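UDP-glucose:anthocyanidin 3-O-glucosyltransferase (Clitoria ternatea, PDB 4REL) belongs to the plant glycosyltransferases of the GT-B clan, enzymes built from two Rossmann-like domains that each centre on a parallel beta sheet. Local coordinates at residues K4-I9 with E98-E103; F12-H17 with D83-T88; N92-I97 with A124-V129; S119-A124 with V129-F134. All coordinates share one frame; numbering follows the deposited sequence. Where two conformers were deposited one is given.

Contact 1 (K4-I9 with E98-E103)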
loop_
_atom_site.group_PDB
_atom_site.type_symbol
_atom_site.label_atom_id
_atom_site.label_comp_id
_atom_site.label_asym_id
_atom_site.label_seq_id
_atom_site.Cartn_x
_atom_site.Cartn_y
_atom_site.Cartn_z
ATOM N N LYS A 4 8.847 -19.746 25.015
ATOM C CA LYS A 4 8.311 -18.524 25.586
ATOM C C LYS A 4 8.396 -17.382 24.586
ATOM O O LYS A 4 8.292 -16.228 24.979
ATOM C CB LYS A 4 9.060 -18.154 26.871
ATOM C CG LYS A 4 9.009 -19.224 27.951
ATOM C CD LYS A 4 9.511 -18.702 29.298
ATOM C CE LYS A 4 9.306 -19.731 30.417
ATOM N NZ LYS A 4 9.943 -19.313 31.706
ATOM N N GLN A 5 8.602 -17.708 23.306
ATOM C CA GLN A 5 8.663 -16.670 22.264
ATOM C C GLN A 5 7.295 -16.016 22.090
ATOM O O GLN A 5 6.271 -16.697 21.941
ATOM C CB GLN A 5 9.150 -17.234 20.926
ATOM C CG GLN A 5 10.552 -17.861 20.970
ATOM C CD GLN A 5 11.548 -17.013 21.738
ATOM O OE1 GLN A 5 11.787 -17.240 22.926
ATOM N NE2 GLN A 5 12.132 -16.030 21.066
ATOM N N HIS A 6 7.276 -14.691 22.113
ATOM C CA HIS A 6 6.013 -13.962 22.119
ATOM C C HIS A 6 6.176 -12.641 21.391
ATOM O O HIS A 6 6.814 -11.714 21.895
ATOM C CB HIS A 6 5.544 -13.732 23.560
ATOM C CG HIS A 6 4.265 -12.947 23.674
ATOM N ND1 HIS A 6 3.848 -12.384 24.858
ATOM C CD2 HIS A 6 3.306 -12.669 22.759
ATOM C CE1 HIS A 6 2.692 -11.759 24.662
ATOM N NE2 HIS A 6 2.346 -11.918 23.400
ATOM N N VAL A 7 5.573 -12.559 20.209
ATOM C CA VAL A 7 5.703 -11.388 19.359
ATOM C C VAL A 7 4.455 -10.522 19.521
ATOM O O VAL A 7 3.323 -11.008 19.397
ATOM C CB VAL A 7 5.847 -11.811 17.885
ATOM C CG1 VAL A 7 6.028 -10.597 16.986
ATOM C CG2 VAL A 7 7.023 -12.757 17.737
ATOM N N ALA A 8 4.653 -9.242 19.826
ATOM C CA ALA A 8 3.535 -8.310 19.861
ATOM C C ALA A 8 3.561 -7.547 18.561
ATOM O O ALA A 8 4.633 -7.149 18.101
ATOM C CB ALA A 8 3.661 -7.359 21.035
ATOM N N ILE A 9 2.381 -7.335 17.972
ATOM C CA ILE A 9 2.283 -6.701 16.668
ATOM C C ILE A 9 1.377 -5.488 16.738
ATOM O O ILE A 9 0.247 -5.580 17.235
ATOM C CB ILE A 9 1.743 -7.687 15.610
ATOM C CG1 ILE A 9 2.676 -8.904 15.490
ATOM C CG2 ILE A 9 1.619 -6.996 14.250
ATOM C CD1 ILE A 9 2.140 -10.151 16.175
ATOM N N GLU A 98 0.095 -5.233 27.997
ATOM C CA GLU A 98 -0.414 -5.788 29.258
ATOM C C GLU A 98 -1.433 -6.887 28.991
ATOM O O GLU A 98 -1.314 -7.988 29.525
ATOM C CB GLU A 98 -1.029 -4.693 30.146
ATOM C CG GLU A 98 -1.714 -5.259 31.370
ATOM C CD GLU A 98 -2.760 -4.317 31.950
ATOM O OE1 GLU A 98 -2.650 -3.073 31.795
ATOM O OE2 GLU A 98 -3.714 -4.838 32.550
ATOM N N LEU A 99 -2.430 -6.597 28.158
ATOM C CA LEU A 99 -3.435 -7.605 27.805
ATOM C C LEU A 99 -2.808 -8.869 27.212
ATOM O O LEU A 99 -3.215 -9.987 27.529
ATOM C CB LEU A 99 -4.441 -7.010 26.814
ATOM C CG LEU A 99 -5.245 -5.839 27.358
ATOM C CD1 LEU A 99 -6.104 -5.250 26.248
ATOM C CD2 LEU A 99 -6.111 -6.287 28.525
ATOM N N ALA A 100 -1.811 -8.692 26.347
ATOM C CA ALA A 100 -1.139 -9.823 25.697
ATOM C C ALA A 100 -0.345 -10.663 26.698
ATOM O O ALA A 100 -0.370 -11.905 26.676
ATOM C CB ALA A 100 -0.247 -9.328 24.574
ATOM N N VAL A 101 0.344 -9.982 27.596
ATOM C CA VAL A 101 1.138 -10.666 28.603
ATOM C C VAL A 101 0.209 -11.405 29.568
ATOM O O VAL A 101 0.484 -12.539 29.955
ATOM C CB VAL A 101 2.065 -9.663 29.333
ATOM C CG1 VAL A 101 2.678 -10.302 30.564
ATOM C CG2 VAL A 101 3.158 -9.165 28.378
ATOM N N ALA A 102 -0.910 -10.779 29.930
ATOM C CA ALA A 102 -1.841 -11.408 30.867
ATOM C C ALA A 102 -2.468 -12.676 30.277
ATOM O O ALA A 102 -2.622 -13.681 30.973
ATOM C CB ALA A 102 -2.928 -10.422 31.307
ATOM N N GLU A 103 -2.804 -12.647 28.988
ATOM C CA GLU A 103 -3.462 -13.787 28.352
ATOM C C GLU A 103 -2.490 -14.932 28.091
ATOM O O GLU A 103 -2.795 -16.104 28.356
ATOM C CB GLU A 103 -4.146 -13.360 27.045
ATOM C CG GLU A 103 -4.717 -14.515 26.212
ATOM C CD GLU A 103 -5.854 -15.246 26.903
ATOM O OE1 GLU A 103 -6.417 -14.700 27.871
ATOM O OE2 GLU A 103 -6.190 -16.370 26.480
#
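His6, on strand 6-10, reaches across to Ala100 on the helix that packs over it. The meeting is small and mostly apolar. With CG anti to the backbone N (chi1 178°), the imidazole stands out from the strand toward the helix, and its outer edge arrives at the methyl group of Ala100. CB of Ala100 sits in the plane of the ring, 3.8 Å from His6 CE1 and equally near His6 NE2, so the methyl abuts the ring edge-on instead of lying over a face. Val101 N comes near the same edge at 4.2 Å from His6 CE1.

No hydrogen bond crosses the contact: Ala100 O lies 3.7 Å from the carbon His6 CE1, obliquely to the ring, and is bonded instead by Thr104 OG1. Both ring nitrogens are taken elsewhere: NE2 bonds to Ser38 OG on the adjacent strand, and ND1 to Gln106 O. As a carbonyl oxygen can only accept, ND1 probably carries the hydrogen. Held at both nitrogens, the ring has its rotation fixed and presents its CE1-NE2 edge to the methyl of Ala100.

At Ala100 helix 89-104 meets strand 6-10, and Ala100 also rests on Ser38 and Phe62 of the next two strands. Ser38 thus touches both sides of the contact, its hydroxyl bonded to the histidine while Ala100 packs on it. This helix layered on a central parallel strand is the alpha/beta packing of a Rossmann-like domain, where the helix lies in the crossover from strand 59-64 to strand 110-114.

Contact 2 (F12-H17 with D83-T88). With KMP (3,5,7-trihydroxy-2-(4-hydroxyphenyl)-4H-chromen-4-one), chain B.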
loop_
_atom_site.group_PDB
_atom_site.type_symbol
_atom_site.label_atom_id
_atom_site.label_comp_id
_atom_site.label_asym_id
_atom_site.label_seq_id
_atom_site.Cartn_x
_atom_site.Cartn_y
_atom_site.Cartn_z
ATOM N N PHE A 12 -0.572 -0.051 11.966
ATOM C CA PHE A 12 -1.154 1.280 11.830
ATOM C C PHE A 12 -2.620 0.966 11.538
ATOM O O PHE A 12 -2.942 0.377 10.508
ATOM C CB PHE A 12 -0.478 2.007 10.666
ATOM C CG PHE A 12 -0.855 3.462 10.537
ATOM C CD1 PHE A 12 -0.666 4.356 11.586
ATOM C CD2 PHE A 12 -1.336 3.947 9.335
ATOM C CE1 PHE A 12 -0.997 5.716 11.435
ATOM C CE2 PHE A 12 -1.667 5.296 9.180
ATOM C CZ PHE A 12 -1.493 6.175 10.227
ATOM N N PRO A 13 -3.516 1.311 12.478
ATOM C CA PRO A 13 -4.847 0.678 12.510
ATOM C C PRO A 13 -5.858 1.310 11.547
ATOM O O PRO A 13 -6.984 1.666 11.932
ATOM C CB PRO A 13 -5.262 0.853 13.971
ATOM C CG PRO A 13 -4.628 2.174 14.359
ATOM C CD PRO A 13 -3.282 2.181 13.647
ATOM N N PHE A 14 -5.451 1.408 10.284
ATOM C CA PHE A 14 -6.245 2.074 9.256
ATOM C C PHE A 14 -6.193 1.350 7.925
ATOM O O PHE A 14 -5.107 1.129 7.381
ATOM C CB PHE A 14 -5.761 3.511 9.084
ATOM C CG PHE A 14 -5.862 4.308 10.342
ATOM C CD1 PHE A 14 -7.082 4.852 10.727
ATOM C CD2 PHE A 14 -4.754 4.470 11.172
ATOM C CE1 PHE A 14 -7.197 5.567 11.918
ATOM C CE2 PHE A 14 -4.868 5.178 12.367
ATOM C CZ PHE A 14 -6.086 5.721 12.734
ATOM N N GLY A 15 -7.375 0.997 7.417
ATOM C CA GLY A 15 -7.553 0.449 6.077
ATOM C C GLY A 15 -6.419 -0.332 5.439
ATOM O O GLY A 15 -6.181 -1.490 5.781
ATOM N N SER A 16 -5.707 0.320 4.527
ATOM C CA SER A 16 -4.757 -0.358 3.648
ATOM C C SER A 16 -3.533 -0.907 4.369
ATOM O O SER A 16 -2.808 -1.740 3.827
ATOM C CB SER A 16 -4.307 0.593 2.536
ATOM O OG SER A 16 -3.615 1.707 3.079
ATOM N N HIS A 17 -3.286 -0.435 5.585
ATOM C CA HIS A 17 -2.157 -0.959 6.351
ATOM C C HIS A 17 -2.458 -2.276 7.054
ATOM O O HIS A 17 -1.540 -2.946 7.518
ATOM C CB HIS A 17 -1.693 0.064 7.381
ATOM C CG HIS A 17 -1.046 1.264 6.769
ATOM N ND1 HIS A 17 0.298 1.518 6.890
ATOM C CD2 HIS A 17 -1.562 2.259 6.008
ATOM C CE1 HIS A 17 0.587 2.642 6.245
ATOM N NE2 HIS A 17 -0.521 3.100 5.694
ATOM N N ASP A 83 -4.091 11.246 13.427
ATOM C CA ASP A 83 -3.542 12.057 14.518
ATOM C C ASP A 83 -4.050 11.586 15.881
ATOM O O ASP A 83 -3.279 11.471 16.839
ATOM C CB ASP A 83 -3.944 13.526 14.348
ATOM C CG ASP A 83 -3.252 14.213 13.174
ATOM O OD1 ASP A 83 -2.181 13.753 12.733
ATOM O OD2 ASP A 83 -3.778 15.246 12.709
ATOM N N LEU A 84 -5.358 11.351 15.975
ATOM C CA LEU A 84 -5.969 10.987 17.257
ATOM C C LEU A 84 -5.413 9.669 17.773
ATOM O O LEU A 84 -5.102 9.545 18.962
ATOM C CB LEU A 84 -7.502 10.945 17.157
ATOM C CG LEU A 84 -8.183 12.318 17.023
ATOM C CD1 LEU A 84 -9.683 12.173 16.788
ATOM C CD2 LEU A 84 -7.931 13.173 18.271
ATOM N N PHE A 85 -5.259 8.689 16.887
ATOM C CA PHE A 85 -4.623 7.443 17.316
ATOM C C PHE A 85 -3.169 7.663 17.718
ATOM O O PHE A 85 -2.729 7.175 18.750
ATOM C CB PHE A 85 -4.672 6.360 16.235
ATOM C CG PHE A 85 -3.902 5.125 16.615
ATOM C CD1 PHE A 85 -4.401 4.258 17.585
ATOM C CD2 PHE A 85 -2.669 4.858 16.046
ATOM C CE1 PHE A 85 -3.693 3.132 17.957
ATOM C CE2 PHE A 85 -1.944 3.731 16.421
ATOM C CZ PHE A 85 -2.460 2.864 17.369
ATOM N N LEU A 86 -2.408 8.374 16.889
ATOM C CA LEU A 86 -0.998 8.559 17.206
ATOM C C LEU A 86 -0.846 9.330 18.523
ATOM O O LEU A 86 0.115 9.104 19.268
ATOM C CB LEU A 86 -0.253 9.263 16.059
ATOM C CG LEU A 86 -0.109 8.467 14.762
ATOM C CD1 LEU A 86 0.365 9.376 13.612
ATOM C CD2 LEU A 86 0.843 7.294 14.930
ATOM N N SER A 87 -1.796 10.214 18.822
ATOM C CA SER A 87 -1.708 11.015 20.045
ATOM C C SER A 87 -1.855 10.194 21.325
ATOM O O SER A 87 -1.550 10.691 22.410
ATOM C CB SER A 87 -2.738 12.151 20.043
ATOM O OG SER A 87 -4.036 11.671 20.370
ATOM N N THR A 88 -2.303 8.944 21.211
ATOM C CA THR A 88 -2.478 8.110 22.400
ATOM C C THR A 88 -1.154 7.633 22.979
ATOM O O THR A 88 -1.117 7.142 24.103
ATOM C CB THR A 88 -3.365 6.875 22.151
ATOM O OG1 THR A 88 -2.766 6.050 21.153
ATOM C CG2 THR A 88 -4.745 7.280 21.689
HETATM C C1 KMP B . 3.256 9.436 2.741
HETATM C C2 KMP B . 2.910 8.096 2.720
HETATM C C3 KMP B . 1.581 7.695 3.229
HETATM C C4 KMP B . 0.661 8.731 3.740
HETATM C C5 KMP B . 1.101 10.049 3.725
HETATM C C6 KMP B . 2.366 10.387 3.236
HETATM C C9 KMP B . 1.156 6.276 3.229
HETATM C C10 KMP B . -0.190 5.963 3.760
HETATM C C11 KMP B . -1.046 7.088 4.260
HETATM C C14 KMP B . -2.419 6.864 4.810
HETATM C C15 KMP B . -2.889 5.595 5.143
HETATM C C16 KMP B . -4.169 5.426 5.647
HETATM C C17 KMP B . -4.995 6.526 5.819
HETATM C C18 KMP B . -4.536 7.795 5.492
HETATM C C19 KMP B . -3.251 7.961 4.992
HETATM O O12 KMP B . -0.582 8.390 4.220
HETATM O O13 KMP B . 1.919 5.381 2.794
HETATM O O24 KMP B . -6.254 6.354 6.311
HETATM O O27 KMP B . -0.598 4.663 3.756
HETATM O O29 KMP B . 2.742 11.695 3.246
HETATM O O30 KMP B . 3.766 7.150 2.242
#
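The carbonyl oxygen of Phe85, whose ring lies against Pro13, is gripped twice by one residue: Thr88 OG1 donates to it at 2.7 Å, in the carbonyl plane, and Thr88 N at 3.1 Å. The pair ties Thr88 back to the residue three before it.

A chi1 of 174° turns the Phe85 ring away from its own backbone N and out to meet the proline from the opposite direction. Pro13 CG stands 3.5 Å from the centroid of the Phe85 ring and 3° off its normal, a nearly perfect CH-pi contact over one face; Pro13 CD is packed tightly at 3.4 Å from Phe85 CE2. Phe14 brings its ring edge to the same residue, CZ 3.8 Å from Phe85 CB. Phe12 CE1 meets Leu86 CD2 at 4.3 Å.

Pro13 is the centre of an inverse gamma turn, after which Phe14 folds back over a face of the Phe12 ring. Phe12 in turn lays CD2 over the imidazole of His17, which lines the pocket holding KMP. His17 NE2 is modelled 2.5 Å from O27 of KMP, a bond so short that its exact length is doubtful; Asp114 holds His17 ND1.

The loop between strand 6-10 and helix 18-31 thus lies against helix 80-86, with Thr42 of strand 36-42 touching both Pro13 and Phe85, and helix 191-197 packing on Leu86.

Contact 3 (N92-I97 with A124-V129)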
loop_
_atom_site.group_PDB
_atom_site.type_symbol
_atom_site.label_atom_id
_atom_site.label_comp_id
_atom_site.label_asym_id
_atom_site.label_seq_id
_atom_site.Cartn_x
_atom_site.Cartn_y
_atom_site.Cartn_z
ATOM N N ASN A 92 -0.791 3.895 25.584
ATOM C CA ASN A 92 -1.894 3.148 25.002
ATOM C C ASN A 92 -1.388 1.834 24.418
ATOM O O ASN A 92 -2.025 0.788 24.562
ATOM C CB ASN A 92 -2.580 3.990 23.927
ATOM C CG ASN A 92 -3.827 3.335 23.362
ATOM O OD1 ASN A 92 -4.594 2.685 24.080
ATOM N ND2 ASN A 92 -4.047 3.518 22.066
ATOM N N LEU A 93 -0.232 1.878 23.765
ATOM C CA LEU A 93 0.353 0.655 23.230
ATOM C C LEU A 93 0.701 -0.320 24.342
ATOM O O LEU A 93 0.536 -1.541 24.187
ATOM C CB LEU A 93 1.599 0.962 22.393
ATOM C CG LEU A 93 1.416 1.976 21.271
ATOM C CD1 LEU A 93 2.757 2.120 20.531
ATOM C CD2 LEU A 93 0.332 1.517 20.320
ATOM N N ARG A 94 1.173 0.202 25.473
ATOM C CA ARG A 94 1.548 -0.656 26.599
ATOM C C ARG A 94 0.332 -1.291 27.260
ATOM O O ARG A 94 0.444 -2.295 27.944
ATOM C CB ARG A 94 2.383 0.114 27.633
ATOM C CG ARG A 94 3.736 0.575 27.103
ATOM C CD ARG A 94 4.528 1.361 28.146
ATOM N NE ARG A 94 5.841 1.755 27.642
ATOM C CZ ARG A 94 6.224 3.012 27.421
ATOM N NH1 ARG A 94 5.400 4.027 27.673
ATOM N NH2 ARG A 94 7.438 3.247 26.949
ATOM N N LYS A 95 -0.841 -0.699 27.062
ATOM C CA LYS A 95 -2.051 -1.348 27.557
ATOM C C LYS A 95 -2.262 -2.628 26.733
ATOM O O LYS A 95 -2.654 -3.664 27.260
ATOM C CB LYS A 95 -3.267 -0.412 27.478
ATOM C CG LYS A 95 -4.420 -0.807 28.387
ATOM C CD LYS A 95 -5.382 -1.782 27.721
ATOM C CE LYS A 95 -6.141 -1.131 26.573
ATOM N NZ LYS A 95 -7.402 -1.848 26.238
ATOM N N GLY A 96 -1.983 -2.555 25.437
ATOM C CA GLY A 96 -2.017 -3.733 24.586
ATOM C C GLY A 96 -1.030 -4.794 25.032
ATOM O O GLY A 96 -1.350 -5.989 25.045
ATOM N N ILE A 97 0.185 -4.367 25.376
ATOM C CA ILE A 97 1.205 -5.310 25.844
ATOM C C ILE A 97 0.694 -6.012 27.099
ATOM O O ILE A 97 0.823 -7.241 27.244
ATOM C CB ILE A 97 2.534 -4.601 26.158
ATOM C CG1 ILE A 97 3.123 -3.936 24.888
ATOM C CG2 ILE A 97 3.526 -5.581 26.826
ATOM C CD1 ILE A 97 3.614 -4.913 23.841
ATOM N N ALA A 124 9.343 -0.958 22.687
ATOM C CA ALA A 124 10.338 -2.017 22.533
ATOM C C ALA A 124 11.586 -1.702 23.350
ATOM O O ALA A 124 12.166 -2.586 23.979
ATOM C CB ALA A 124 10.692 -2.211 21.067
ATOM N N GLN A 125 11.994 -0.435 23.355
ATOM C CA GLN A 125 13.188 -0.045 24.095
ATOM C C GLN A 125 12.991 -0.192 25.606
ATOM O O GLN A 125 13.897 -0.630 26.321
ATOM C CB GLN A 125 13.639 1.364 23.695
ATOM C CG GLN A 125 14.218 1.411 22.282
ATOM C CD GLN A 125 14.401 2.825 21.773
ATOM O OE1 GLN A 125 13.797 3.765 22.288
ATOM N NE2 GLN A 125 15.227 2.981 20.748
ATOM N N THR A 126 11.796 0.143 26.077
ATOM C CA THR A 126 11.435 -0.032 27.478
ATOM C C THR A 126 11.493 -1.501 27.910
ATOM O O THR A 126 11.975 -1.829 29.006
ATOM C CB THR A 126 10.037 0.539 27.745
ATOM O OG1 THR A 126 10.099 1.964 27.654
ATOM C CG2 THR A 126 9.552 0.144 29.121
ATOM N N LEU A 127 11.019 -2.385 27.039
ATOM C CA LEU A 127 11.008 -3.822 27.325
ATOM C C LEU A 127 12.360 -4.477 27.044
ATOM O O LEU A 127 12.579 -5.648 27.388
ATOM C CB LEU A 127 9.920 -4.513 26.499
ATOM C CG LEU A 127 8.483 -4.065 26.752
ATOM C CD1 LEU A 127 7.534 -4.770 25.800
ATOM C CD2 LEU A 127 8.092 -4.341 28.214
ATOM N N ASN A 128 13.248 -3.722 26.406
ATOM C CA ASN A 128 14.524 -4.245 25.908
ATOM C C ASN A 128 14.344 -5.442 24.969
ATOM O O ASN A 128 14.968 -6.498 25.154
ATOM C CB ASN A 128 15.483 -4.603 27.056
ATOM C CG ASN A 128 16.913 -4.815 26.577
ATOM O OD1 ASN A 128 17.375 -4.148 25.649
ATOM N ND2 ASN A 128 17.620 -5.754 27.206
ATOM N N VAL A 129 13.495 -5.268 23.956
ATOM C CA VAL A 129 13.290 -6.298 22.934
ATOM C C VAL A 129 13.544 -5.691 21.562
ATOM O O VAL A 129 13.435 -4.473 21.392
ATOM C CB VAL A 129 11.840 -6.876 22.964
ATOM C CG1 VAL A 129 11.539 -7.534 24.306
ATOM C CG2 VAL A 129 10.813 -5.780 22.646
#
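Arg94 and Ile97 on helix 89-104 reach over to Thr126 and Leu127 at the end of helix 119-127, which a Schellman motif closes at Asn128. The two helices flank strand 110-114 in sequence and lie side by side on one face of the Rossmann-like sheet.

The polar part is at the outside. Arg94 runs extended from CG to NE and crosses the threonine side chain at about a right angle, placing NH2 3.0 Å from Thr126 OG1. The bond is weak: its N-H...O angle is 131°, and the oxygen lies obliquely to the guanidinium. Arg94 has two deposited conformers, so the bond is doubtful as well as weak. Stronger partners lie elsewhere. Arg94 NH1 forms a salt bridge with Asp91, one turn back on its own helix, and Thr126 OG1 bonds to Leu122 O. The arginine therefore brushes the threonine more than it clamps it.

The apolar part pairs a buried Ile97 with an exposed Leu127. Ile97 CG2 meets Leu127 CD1 at 4.2 Å, a light touch between branch ends. Ile97 also packs on Ala8 and Phe10 of strand 6-10.

The cap consists of two backbone bonds around Asn128, which turns to positive phi: Asn128 N makes a weak one to Gln125 O, and Val129 N reaches back to Ala124 O at 3.0 Å.

Contact 4 (S119-A124 with V129-F134)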
loop_
_atom_site.group_PDB
_atom_site.type_symbol
_atom_site.label_atom_id
_atom_site.label_comp_id
_atom_site.label_asym_id
_atom_site.label_seq_id
_atom_site.Cartn_x
_atom_site.Cartn_y
_atom_site.Cartn_z
ATOM N N SER A 119 5.773 5.249 18.160
ATOM C CA SER A 119 5.741 5.088 19.620
ATOM C C SER A 119 6.047 3.649 20.049
ATOM O O SER A 119 6.468 3.410 21.182
ATOM C CB SER A 119 4.393 5.528 20.199
ATOM O OG SER A 119 4.263 6.938 20.133
ATOM N N SER A 120 5.831 2.688 19.154
ATOM C CA SER A 120 6.108 1.297 19.506
ATOM C C SER A 120 7.602 1.013 19.635
ATOM O O SER A 120 7.997 0.040 20.272
ATOM C CB SER A 120 5.423 0.312 18.541
ATOM O OG SER A 120 5.983 0.383 17.248
ATOM N N LEU A 121 8.445 1.866 19.051
ATOM C CA LEU A 121 9.878 1.710 19.260
ATOM C C LEU A 121 10.235 2.026 20.708
ATOM O O LEU A 121 11.073 1.343 21.311
ATOM C CB LEU A 121 10.678 2.594 18.290
ATOM C CG LEU A 121 12.176 2.746 18.587
ATOM C CD1 LEU A 121 12.925 1.428 18.514
ATOM C CD2 LEU A 121 12.776 3.756 17.605
ATOM N N LEU A 122 9.595 3.049 21.268
ATOM C CA LEU A 122 9.802 3.399 22.671
ATOM C C LEU A 122 9.384 2.238 23.557
ATOM O O LEU A 122 10.045 1.936 24.565
ATOM C CB LEU A 122 8.990 4.637 23.052
ATOM C CG LEU A 122 9.321 5.953 22.371
ATOM C CD1 LEU A 122 8.353 7.037 22.845
ATOM C CD2 LEU A 122 10.764 6.338 22.658
ATOM N N VAL A 123 8.291 1.581 23.172
ATOM C CA VAL A 123 7.781 0.430 23.919
ATOM C C VAL A 123 8.805 -0.702 23.873
ATOM O O VAL A 123 9.107 -1.330 24.891
ATOM C CB VAL A 123 6.424 -0.052 23.352
ATOM C CG1 VAL A 123 5.987 -1.365 24.002
ATOM C CG2 VAL A 123 5.358 1.011 23.575
ATOM N N ALA A 124 9.343 -0.958 22.687
ATOM C CA ALA A 124 10.338 -2.017 22.533
ATOM C C ALA A 124 11.586 -1.702 23.350
ATOM O O ALA A 124 12.166 -2.586 23.979
ATOM C CB ALA A 124 10.692 -2.211 21.067
ATOM N N VAL A 129 13.495 -5.268 23.956
ATOM C CA VAL A 129 13.290 -6.298 22.934
ATOM C C VAL A 129 13.544 -5.691 21.562
ATOM O O VAL A 129 13.435 -4.473 21.392
ATOM C CB VAL A 129 11.840 -6.876 22.964
ATOM C CG1 VAL A 129 11.539 -7.534 24.306
ATOM C CG2 VAL A 129 10.813 -5.780 22.646
ATOM N N PRO A 130 13.877 -6.533 20.573
ATOM C CA PRO A 130 14.046 -5.994 19.220
ATOM C C PRO A 130 12.772 -5.380 18.646
ATOM O O PRO A 130 11.656 -5.853 18.913
ATOM C CB PRO A 130 14.464 -7.218 18.396
ATOM C CG PRO A 130 14.138 -8.415 19.237
ATOM C CD PRO A 130 14.236 -7.962 20.658
ATOM N N TRP A 131 12.952 -4.328 17.854
ATOM C CA TRP A 131 11.849 -3.674 17.172
ATOM C C TRP A 131 12.006 -3.872 15.671
ATOM O O TRP A 131 13.012 -3.468 15.072
ATOM C CB TRP A 131 11.844 -2.175 17.489
ATOM C CG TRP A 131 10.619 -1.441 16.998
ATOM C CD1 TRP A 131 9.337 -1.603 17.431
ATOM C CD2 TRP A 131 10.578 -0.419 15.989
ATOM N NE1 TRP A 131 8.495 -0.745 16.753
ATOM C CE2 TRP A 131 9.237 -0.005 15.867
ATOM C CE3 TRP A 131 11.554 0.196 15.189
ATOM C CZ2 TRP A 131 8.837 0.988 14.968
ATOM C CZ3 TRP A 131 11.155 1.187 14.303
ATOM C CH2 TRP A 131 9.810 1.571 14.196
ATOM N N ILE A 132 11.013 -4.510 15.068
ATOM C CA ILE A 132 11.046 -4.811 13.646
ATOM C C ILE A 132 9.996 -3.940 12.978
ATOM O O ILE A 132 8.816 -4.025 13.303
ATOM C CB ILE A 132 10.742 -6.294 13.389
ATOM C CG1 ILE A 132 11.821 -7.169 14.040
ATOM C CG2 ILE A 132 10.633 -6.565 11.895
ATOM C CD1 ILE A 132 11.549 -8.662 13.963
ATOM N N ALA A 133 10.432 -3.078 12.065
ATOM C CA ALA A 133 9.519 -2.148 11.406
ATOM C C ALA A 133 9.022 -2.730 10.083
ATOM O O ALA A 133 9.807 -3.277 9.295
ATOM C CB ALA A 133 10.188 -0.786 11.187
ATOM N N PHE A 134 7.716 -2.611 9.849
ATOM C CA PHE A 134 7.088 -3.154 8.643
ATOM C C PHE A 134 6.714 -1.981 7.737
ATOM O O PHE A 134 6.165 -0.975 8.210
ATOM C CB PHE A 134 5.841 -3.963 9.041
ATOM C CG PHE A 134 5.074 -4.555 7.872
ATOM C CD1 PHE A 134 5.630 -5.561 7.093
ATOM C CD2 PHE A 134 3.775 -4.125 7.586
ATOM C CE1 PHE A 134 4.911 -6.126 6.039
ATOM C CE2 PHE A 134 3.045 -4.686 6.529
ATOM C CZ PHE A 134 3.626 -5.692 5.753
#
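Leu121 lies across the indole of Trp131, the two side chains crossing at about a right angle. Trp131 extends from its strand and offers a face to the helix. Leu121 CA stands 3.7 Å from the centroid of the five-membered ring of Trp131 and 5° off its normal, a CH-pi contact right over the face. Its CB covers the middle of the ring system, and CD1 of Leu121 overhangs the rim of the indole on the CB side, 3.8 Å from Trp131 CE3.

Ser120 approaches the edge instead. Its OG takes the indole N-H, Trp131 NE1 to Ser120 OG being 2.8 Å with an angle of 149°. The oxygen is tilted slightly out of the ring plane. At the root of the tryptophan, Ala124 CB meets Trp131 CB at 3.8 Å. The helix runs nearly antiparallel to the strand, 162° between their directions, as the return of a beta-alpha-beta unit requires.

Ser120 OG also bonds to Val117 O, which can only accept, so the hydroxyl should donate there while receiving the indole hydrogen. The buried N-H is thereby satisfied, and one bond at the edge together with the leucine over the face fixes how the ring is turned.

How the contacts relate
All four contacts belong to the N-terminal sheet and its surroundings. Contacts 1 and 3 share helix 89-104 and meet where Ala8 touches Ile97; contacts 3 and 4 share helix 119-127 and join through Leu93 against Ser119 and Ser120. Contact 2 adjoins this group through Phe85, which packs on Asn92 and Leu93, and it alone reaches the KMP pocket. Contacts 1, 2 and 4 are buried, while contact 3 is only partly buried, with Thr126 and Leu127 exposed. Chemistry follows place: ring edge against methyl in contact 1, a proline carbon over an aromatic face in contact 2, a weak polar bond outside in contact 3, and a satisfied indole in contact 4.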